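Local coordinates for protein oligogalacturonate-specific porin KdgM (Dickeya dadantii, PDB 4PR7) that forms a monomeric outer-membrane porin specific for oligogalacturonides and is also required for full virulence, at residues S34-W39 and G59-A64; Y91-R96 and Y111-K116. All blocks are in the same frame, centred on the assembly; numbering follows the deposited sequence.

Contact 1 of 2, residues S34-W39 and G59-A64; sequences SSEVKW and GTEVVA. With OCT (N-octane), chain E.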
loop_
_atom_site.group_PDB
_atom_site.type_symbol
_atom_site.label_atom_id
_atom_site.label_comp_id
_atom_site.label_asym_id
_atom_site.label_seq_id
_atom_site.Cartn_x
_atom_site.Cartn_y
_atom_site.Cartn_z
ATOM N N SER A 34 -6.419 9.973 0.624
ATOM C CA SER A 34 -6.145 9.497 -0.730
ATOM C C SER A 34 -7.426 9.010 -1.389
ATOM O O SER A 34 -8.410 8.665 -0.716
ATOM C CB SER A 34 -5.104 8.373 -0.699
ATOM O OG SER A 34 -5.652 7.217 -0.122
ATOM N N SER A 35 -7.398 9.017 -2.710
ATOM C CA SER A 35 -8.487 8.528 -3.524
ATOM C C SER A 35 -7.872 7.665 -4.632
ATOM O O SER A 35 -6.875 8.059 -5.244
ATOM C CB SER A 35 -9.232 9.693 -4.136
ATOM O OG SER A 35 -10.363 9.201 -4.824
ATOM N N GLU A 36 -8.466 6.505 -4.884
ATOM C CA GLU A 36 -7.919 5.553 -5.846
ATOM C C GLU A 36 -8.994 5.060 -6.784
ATOM O O GLU A 36 -10.007 4.533 -6.346
ATOM C CB GLU A 36 -7.297 4.339 -5.142
ATOM C CG GLU A 36 -6.599 3.373 -6.098
ATOM C CD GLU A 36 -5.827 2.271 -5.390
ATOM O OE1 GLU A 36 -6.089 2.039 -4.183
ATOM O OE2 GLU A 36 -4.954 1.626 -6.036
ATOM N N VAL A 37 -8.746 5.203 -8.080
ATOM C CA VAL A 37 -9.595 4.609 -9.093
ATOM C C VAL A 37 -8.914 3.335 -9.564
ATOM O O VAL A 37 -7.698 3.309 -9.734
ATOM C CB VAL A 37 -9.817 5.574 -10.275
ATOM C CG1 VAL A 37 -10.643 4.908 -11.364
ATOM C CG2 VAL A 37 -10.510 6.832 -9.771
ATOM N N LYS A 38 -9.702 2.283 -9.759
ATOM C CA LYS A 38 -9.177 0.958 -10.074
ATOM C C LYS A 38 -10.007 0.369 -11.173
ATOM O O LYS A 38 -11.213 0.551 -11.199
ATOM C CB LYS A 38 -9.288 0.024 -8.873
ATOM C CG LYS A 38 -8.648 0.512 -7.594
ATOM C CD LYS A 38 -9.080 -0.366 -6.413
ATOM C CE LYS A 38 -8.372 0.061 -5.144
ATOM N NZ LYS A 38 -8.598 -0.842 -3.988
ATOM N N TRP A 39 -9.353 -0.354 -12.073
ATOM C CA TRP A 39 -10.043 -1.062 -13.127
ATOM C C TRP A 39 -9.303 -2.356 -13.485
ATOM O O TRP A 39 -8.069 -2.436 -13.383
ATOM C CB TRP A 39 -10.313 -0.134 -14.326
ATOM C CG TRP A 39 -9.165 0.439 -15.116
ATOM C CD1 TRP A 39 -8.744 0.024 -16.357
ATOM C CD2 TRP A 39 -8.354 1.586 -14.790
ATOM N NE1 TRP A 39 -7.699 0.812 -16.800
ATOM C CE2 TRP A 39 -7.448 1.783 -15.867
ATOM C CE3 TRP A 39 -8.281 2.446 -13.684
ATOM C CZ2 TRP A 39 -6.485 2.801 -15.865
ATOM C CZ3 TRP A 39 -7.327 3.470 -13.689
ATOM C CH2 TRP A 39 -6.437 3.625 -14.760
ATOM N N GLY A 59 -13.676 0.260 -9.530
ATOM C CA GLY A 59 -13.951 0.631 -8.156
ATOM C C GLY A 59 -13.224 1.887 -7.756
ATOM O O GLY A 59 -12.299 2.325 -8.445
ATOM N N THR A 60 -13.653 2.453 -6.634
ATOM C CA THR A 60 -13.081 3.672 -6.113
ATOM C C THR A 60 -12.900 3.518 -4.615
ATOM O O THR A 60 -13.864 3.229 -3.911
ATOM C CB THR A 60 -13.990 4.886 -6.398
ATOM O OG1 THR A 60 -13.948 5.184 -7.793
ATOM C CG2 THR A 60 -13.504 6.119 -5.635
ATOM N N GLU A 61 -11.683 3.714 -4.137
ATOM C CA GLU A 61 -11.422 3.678 -2.709
ATOM C C GLU A 61 -10.945 5.033 -2.252
ATOM O O GLU A 61 -10.167 5.674 -2.953
ATOM C CB GLU A 61 -10.374 2.634 -2.364
ATOM C CG GLU A 61 -10.183 2.467 -0.863
ATOM C CD GLU A 61 -9.292 1.297 -0.500
ATOM O OE1 GLU A 61 -8.180 1.214 -1.053
ATOM O OE2 GLU A 61 -9.703 0.477 0.347
ATOM N N VAL A 62 -11.422 5.452 -1.084
ATOM C CA VAL A 62 -10.958 6.656 -0.413
ATOM C C VAL A 62 -10.451 6.289 0.978
ATOM O O VAL A 62 -11.077 5.496 1.687
ATOM C CB VAL A 62 -12.084 7.699 -0.260
ATOM C CG1 VAL A 62 -11.548 8.968 0.389
ATOM C CG2 VAL A 62 -12.683 8.037 -1.612
ATOM N N VAL A 63 -9.334 6.895 1.373
ATOM C CA VAL A 63 -8.690 6.632 2.674
ATOM C C VAL A 63 -8.428 7.929 3.427
ATOM O O VAL A 63 -7.914 8.884 2.847
ATOM C CB VAL A 63 -7.355 5.886 2.494
ATOM C CG1 VAL A 63 -6.791 5.468 3.843
ATOM C CG2 VAL A 63 -7.559 4.647 1.626
ATOM N N ALA A 64 -8.821 7.990 4.701
ATOM C CA ALA A 64 -8.367 9.072 5.575
ATOM C C ALA A 64 -7.618 8.490 6.763
ATOM O O ALA A 64 -7.987 7.433 7.286
ATOM C CB ALA A 64 -9.537 9.952 6.046
HETATM C C1 OCT E . -15.669 12.203 0.628
HETATM C C2 OCT E . -14.695 11.080 0.921
HETATM C C3 OCT E . -14.044 11.178 2.306
HETATM C C4 OCT E . -14.691 10.228 3.311
HETATM C C5 OCT E . -13.711 9.774 4.383
HETATM C C6 OCT E . -13.187 10.956 5.190
HETATM C C7 OCT E . -13.234 10.675 6.688
HETATM C C8 OCT E . -12.472 11.721 7.475
HETATM O O HOH W 1 -7.224 5.582 -1.701
HETATM O O HOH W 2 -6.515 3.184 -1.872
#

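Contact 2 of 2, residues Y91-R96 and Y111-K116; sequences YRPYLR and YRPYFK. With OCT (N-octane), chain F.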
loop_
_atom_site.group_PDB
_atom_site.type_symbol
_atom_site.label_atom_id
_atom_site.label_comp_id
_atom_site.label_asym_id
_atom_site.label_seq_id
_atom_site.Cartn_x
_atom_site.Cartn_y
_atom_site.Cartn_z
ATOM N N TYR A 91 -15.561 -1.895 3.759
ATOM C CA TYR A 91 -15.092 -0.946 4.743
ATOM C C TYR A 91 -13.894 -1.578 5.433
ATOM O O TYR A 91 -13.982 -2.691 5.944
ATOM C CB TYR A 91 -16.221 -0.649 5.726
ATOM C CG TYR A 91 -15.790 -0.077 7.050
ATOM C CD1 TYR A 91 -15.103 1.127 7.126
ATOM C CD2 TYR A 91 -16.107 -0.730 8.237
ATOM C CE1 TYR A 91 -14.724 1.660 8.352
ATOM C CE2 TYR A 91 -15.720 -0.214 9.460
ATOM C CZ TYR A 91 -15.034 0.981 9.512
ATOM O OH TYR A 91 -14.653 1.482 10.734
ATOM N N ARG A 92 -12.781 -0.864 5.432
ATOM C CA ARG A 92 -11.501 -1.407 5.868
ATOM C C ARG A 92 -10.711 -0.423 6.728
ATOM O O ARG A 92 -9.738 0.150 6.256
ATOM C CB ARG A 92 -10.677 -1.800 4.637
ATOM C CG ARG A 92 -11.214 -3.029 3.935
ATOM C CD ARG A 92 -10.187 -3.612 2.993
ATOM N NE ARG A 92 -10.022 -2.793 1.803
ATOM C CZ ARG A 92 -8.914 -2.738 1.061
ATOM N NH1 ARG A 92 -7.844 -3.448 1.381
ATOM N NH2 ARG A 92 -8.874 -1.967 -0.013
ATOM N N PRO A 93 -11.101 -0.251 8.002
ATOM C CA PRO A 93 -10.300 0.596 8.886
ATOM C C PRO A 93 -8.979 -0.082 9.243
ATOM O O PRO A 93 -8.852 -1.294 9.076
ATOM C CB PRO A 93 -11.193 0.757 10.112
ATOM C CG PRO A 93 -11.985 -0.498 10.170
ATOM C CD PRO A 93 -12.179 -0.936 8.733
ATOM N N TYR A 94 -7.987 0.682 9.699
ATOM C CA TYR A 94 -6.709 0.060 10.063
ATOM C C TYR A 94 -5.925 0.782 11.146
ATOM O O TYR A 94 -6.249 1.887 11.548
ATOM C CB TYR A 94 -5.833 -0.106 8.817
ATOM C CG TYR A 94 -5.361 1.170 8.194
ATOM C CD1 TYR A 94 -6.048 1.754 7.122
ATOM C CD2 TYR A 94 -4.210 1.785 8.643
ATOM C CE1 TYR A 94 -5.587 2.919 6.526
ATOM C CE2 TYR A 94 -3.746 2.953 8.071
ATOM C CZ TYR A 94 -4.418 3.511 7.003
ATOM O OH TYR A 94 -3.920 4.673 6.448
ATOM N N LEU A 95 -4.885 0.127 11.616
ATOM C CA LEU A 95 -3.970 0.717 12.570
ATOM C C LEU A 95 -2.594 0.233 12.223
ATOM O O LEU A 95 -2.325 -0.953 12.320
ATOM C CB LEU A 95 -4.326 0.301 13.994
ATOM C CG LEU A 95 -3.525 1.013 15.095
ATOM C CD1 LEU A 95 -3.814 2.502 15.165
ATOM C CD2 LEU A 95 -3.813 0.369 16.439
ATOM N N ARG A 96 -1.732 1.157 11.807
ATOM C CA ARG A 96 -0.365 0.834 11.443
ATOM C C ARG A 96 0.608 1.428 12.458
ATOM O O ARG A 96 0.638 2.633 12.679
ATOM C CB ARG A 96 -0.024 1.362 10.028
ATOM C CG ARG A 96 1.418 1.091 9.606
ATOM C CD ARG A 96 1.535 0.844 8.109
ATOM N NE ARG A 96 0.849 1.905 7.402
ATOM C CZ ARG A 96 0.408 1.840 6.155
ATOM N NH1 ARG A 96 -0.221 2.890 5.652
ATOM N NH2 ARG A 96 0.603 0.756 5.407
ATOM N N TYR A 111 -2.740 -3.823 11.292
ATOM C CA TYR A 111 -3.948 -4.643 11.397
ATOM C C TYR A 111 -5.058 -3.964 10.598
ATOM O O TYR A 111 -5.361 -2.809 10.852
ATOM C CB TYR A 111 -4.367 -4.787 12.870
ATOM C CG TYR A 111 -5.724 -5.443 13.111
ATOM C CD1 TYR A 111 -5.974 -6.764 12.721
ATOM C CD2 TYR A 111 -6.753 -4.750 13.777
ATOM C CE1 TYR A 111 -7.209 -7.355 12.954
ATOM C CE2 TYR A 111 -7.984 -5.341 14.011
ATOM C CZ TYR A 111 -8.202 -6.638 13.604
ATOM O OH TYR A 111 -9.425 -7.202 13.842
ATOM N N ARG A 112 -5.679 -4.689 9.663
ATOM C CA ARG A 112 -6.719 -4.125 8.816
ATOM C C ARG A 112 -7.936 -5.055 8.635
ATOM O O ARG A 112 -7.985 -5.828 7.691
ATOM C CB ARG A 112 -6.124 -3.741 7.455
ATOM C CG ARG A 112 -7.010 -2.802 6.647
ATOM C CD ARG A 112 -6.390 -2.443 5.305
ATOM N NE ARG A 112 -7.076 -1.305 4.696
ATOM C CZ ARG A 112 -6.845 -0.844 3.468
ATOM N NH1 ARG A 112 -5.934 -1.424 2.690
ATOM N NH2 ARG A 112 -7.534 0.194 3.012
ATOM N N PRO A 113 -8.942 -4.968 9.534
ATOM C CA PRO A 113 -10.164 -5.723 9.264
ATOM C C PRO A 113 -10.873 -5.292 7.961
ATOM O O PRO A 113 -10.603 -4.222 7.434
ATOM C CB PRO A 113 -11.029 -5.469 10.505
ATOM C CG PRO A 113 -10.511 -4.216 11.115
ATOM C CD PRO A 113 -9.053 -4.128 10.742
ATOM N N TYR A 114 -11.732 -6.149 7.423
ATOM C CA TYR A 114 -12.525 -5.791 6.247
ATOM C C TYR A 114 -13.943 -6.280 6.444
ATOM O O TYR A 114 -14.165 -7.334 7.040
ATOM C CB TYR A 114 -11.904 -6.341 4.937
ATOM C CG TYR A 114 -11.807 -7.855 4.822
ATOM C CD1 TYR A 114 -12.894 -8.612 4.401
ATOM C CD2 TYR A 114 -10.616 -8.530 5.121
ATOM C CE1 TYR A 114 -12.809 -9.997 4.289
ATOM C CE2 TYR A 114 -10.519 -9.919 5.014
ATOM C CZ TYR A 114 -11.615 -10.644 4.593
ATOM O OH TYR A 114 -11.544 -12.016 4.485
ATOM N N PHE A 115 -14.897 -5.482 5.981
ATOM C CA PHE A 115 -16.314 -5.829 6.031
ATOM C C PHE A 115 -16.831 -5.580 4.614
ATOM O O PHE A 115 -16.848 -4.436 4.170
ATOM C CB PHE A 115 -17.042 -4.956 7.060
ATOM C CG PHE A 115 -16.452 -5.011 8.462
ATOM C CD1 PHE A 115 -16.956 -5.895 9.415
ATOM C CD2 PHE A 115 -15.416 -4.159 8.839
ATOM C CE1 PHE A 115 -16.435 -5.938 10.706
ATOM C CE2 PHE A 115 -14.890 -4.196 10.127
ATOM C CZ PHE A 115 -15.402 -5.090 11.061
ATOM N N LYS A 116 -17.227 -6.641 3.902
ATOM C CA LYS A 116 -17.482 -6.557 2.452
ATOM C C LYS A 116 -18.823 -7.133 1.970
ATOM O O LYS A 116 -19.233 -8.220 2.386
ATOM C CB LYS A 116 -16.348 -7.248 1.685
ATOM C CG LYS A 116 -16.141 -8.717 2.036
ATOM C CD LYS A 116 -15.447 -9.476 0.912
ATOM C CE LYS A 116 -14.098 -8.865 0.558
ATOM N NZ LYS A 116 -13.224 -9.840 -0.153
HETATM C C1 OCT F . -12.757 3.745 11.918
HETATM C C2 OCT F . -11.534 4.481 12.421
HETATM C C3 OCT F . -10.303 3.576 12.419
HETATM C C4 OCT F . -10.273 2.559 13.568
HETATM C C5 OCT F . -8.907 1.880 13.657
HETATM C C6 OCT F . -8.865 0.776 14.706
HETATM C C7 OCT F . -9.394 -0.558 14.180
HETATM C C8 OCT F . -8.485 -1.138 13.118
#

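Contact 1 of 2, residues S34-W39 and G59-A64
Ser-34 and Val-63 pair across two neighbouring antiparallel strands of the twelve-stranded porin barrel. Both of their backbone N-H groups are used, and Val-63 N to Ser-34 O measures 2.9 Å. The same two-bond pairing recurs at Glu-36 with Glu-61 and at Lys-38 with Gly-59. The side chains of Ser-34, Glu-36, Lys-38, Glu-61 and Val-63 share one face, which fits the barrel interior. Ser-35, Val-37, Thr-60 and Val-62 lie on the other face, where octane rests on Val-62.

The hydroxyl of Ser-34 sits between its backbone N and carbonyl carbon (chi1 70°). That turn brings Ser-34 OG against the flank of Val-63, 3.4 Å from Val-63 CB.

Glu-61 carries the charged part. Its CG is anti to the backbone N and its chain is extended, so the carboxylate stands well clear of the strand. Lys-38, also extended, slants across the Glu-61 side chain and brings NZ to 3.6 Å from Glu-61 OE1, a long salt bridge. The stronger partner of Lys-38 NZ is Glu-83, and Glu-36 pairs with Arg-20. Glu-61 OE2 turns to Arg-92 and Ser-81.

The carboxylates of Glu-36 and Glu-61 come close, with their planes 32° apart. Nearby basic groups probably offset this like charge and favour ionised acids. A water also bridges them, donating one proton to each: its oxygen is 2.6 Å from Glu-36 OE1 and 2.7 Å from Glu-61 OE1.

Contact 2 of 2, residues Y91-R96 and Y111-K116
The carbonyl oxygen of Arg-92 is gripped by two side chains. Arg-112 NE reaches it with a weak bond of 3.4 Å that is nearly straight, at 169°, and Ser-81 OG supplies the other. The carbonyl oxygen lies at the edge of the Arg-112 guanidinium, in its plane, which may help to fix the rotation of that group.

The two arginines then stack. Arg-112 is extended from CG to NE, whereas Arg-92 bends at chi3 (-73°) and turns its guanidinium flat onto that of Arg-112. Their centres are 3.7 Å apart and the planes differ by 25°. The acid Glu-61 forms a salt bridge with Arg-92 NH2 and a long, weak ion pair with Arg-112 NH2. Nearer the backbone, the aliphatic part of Arg-92 packs on Tyr-114, Arg-92 CG to Tyr-114 CB at 3.5 Å.

Backbone bonds join Tyr-91 with Phe-115 and Leu-95 with Tyr-111. Between these pairs Pro-93 faces Pro-113, and neither has an N-H to give. Instead Pro-113 CD approaches Pro-93 O at 3.3 Å, and the rings meet through their CG atoms.

The other face of the sheet is largely apolar and aromatic. The rings of Tyr-91 and Phe-115 point the same way, near parallel but slid apart, with CD2 to CD2 at 3.5 Å. Pro-93 CD sits over the centre of the Tyr-91 ring. Octane C1 comes to the edge of that ring, and the alkane runs on past Pro-93 to Pro-113.

An apolar, aromatic outer face with charged side chains on the inner one is typical of porin barrels. The inward arginine pair is consistent with a channel for anionic oligogalacturonides.

Overall arrangement
Both contacts belong to one closed antiparallel barrel of twelve strands, and their centres are about 15 Å apart. Contact 1 joins strands 31-41 and 57-69. Contact 2 joins strands 90-100 and 105-116, a hairpin. They come in series along the chain, with strand 74-85 between them in the sheet. Their inward side chains meet across that strand: Glu-61 OE2 lies 2.6 Å from Arg-92 NH2, and Val-63 packs on Tyr-94. Glu-61 of contact 1 thus meets the arginine pair of contact 2 within the barrel. This charged network is consistent with a pore selective for acidic oligosaccharides, while bound octanes mark the outer surface.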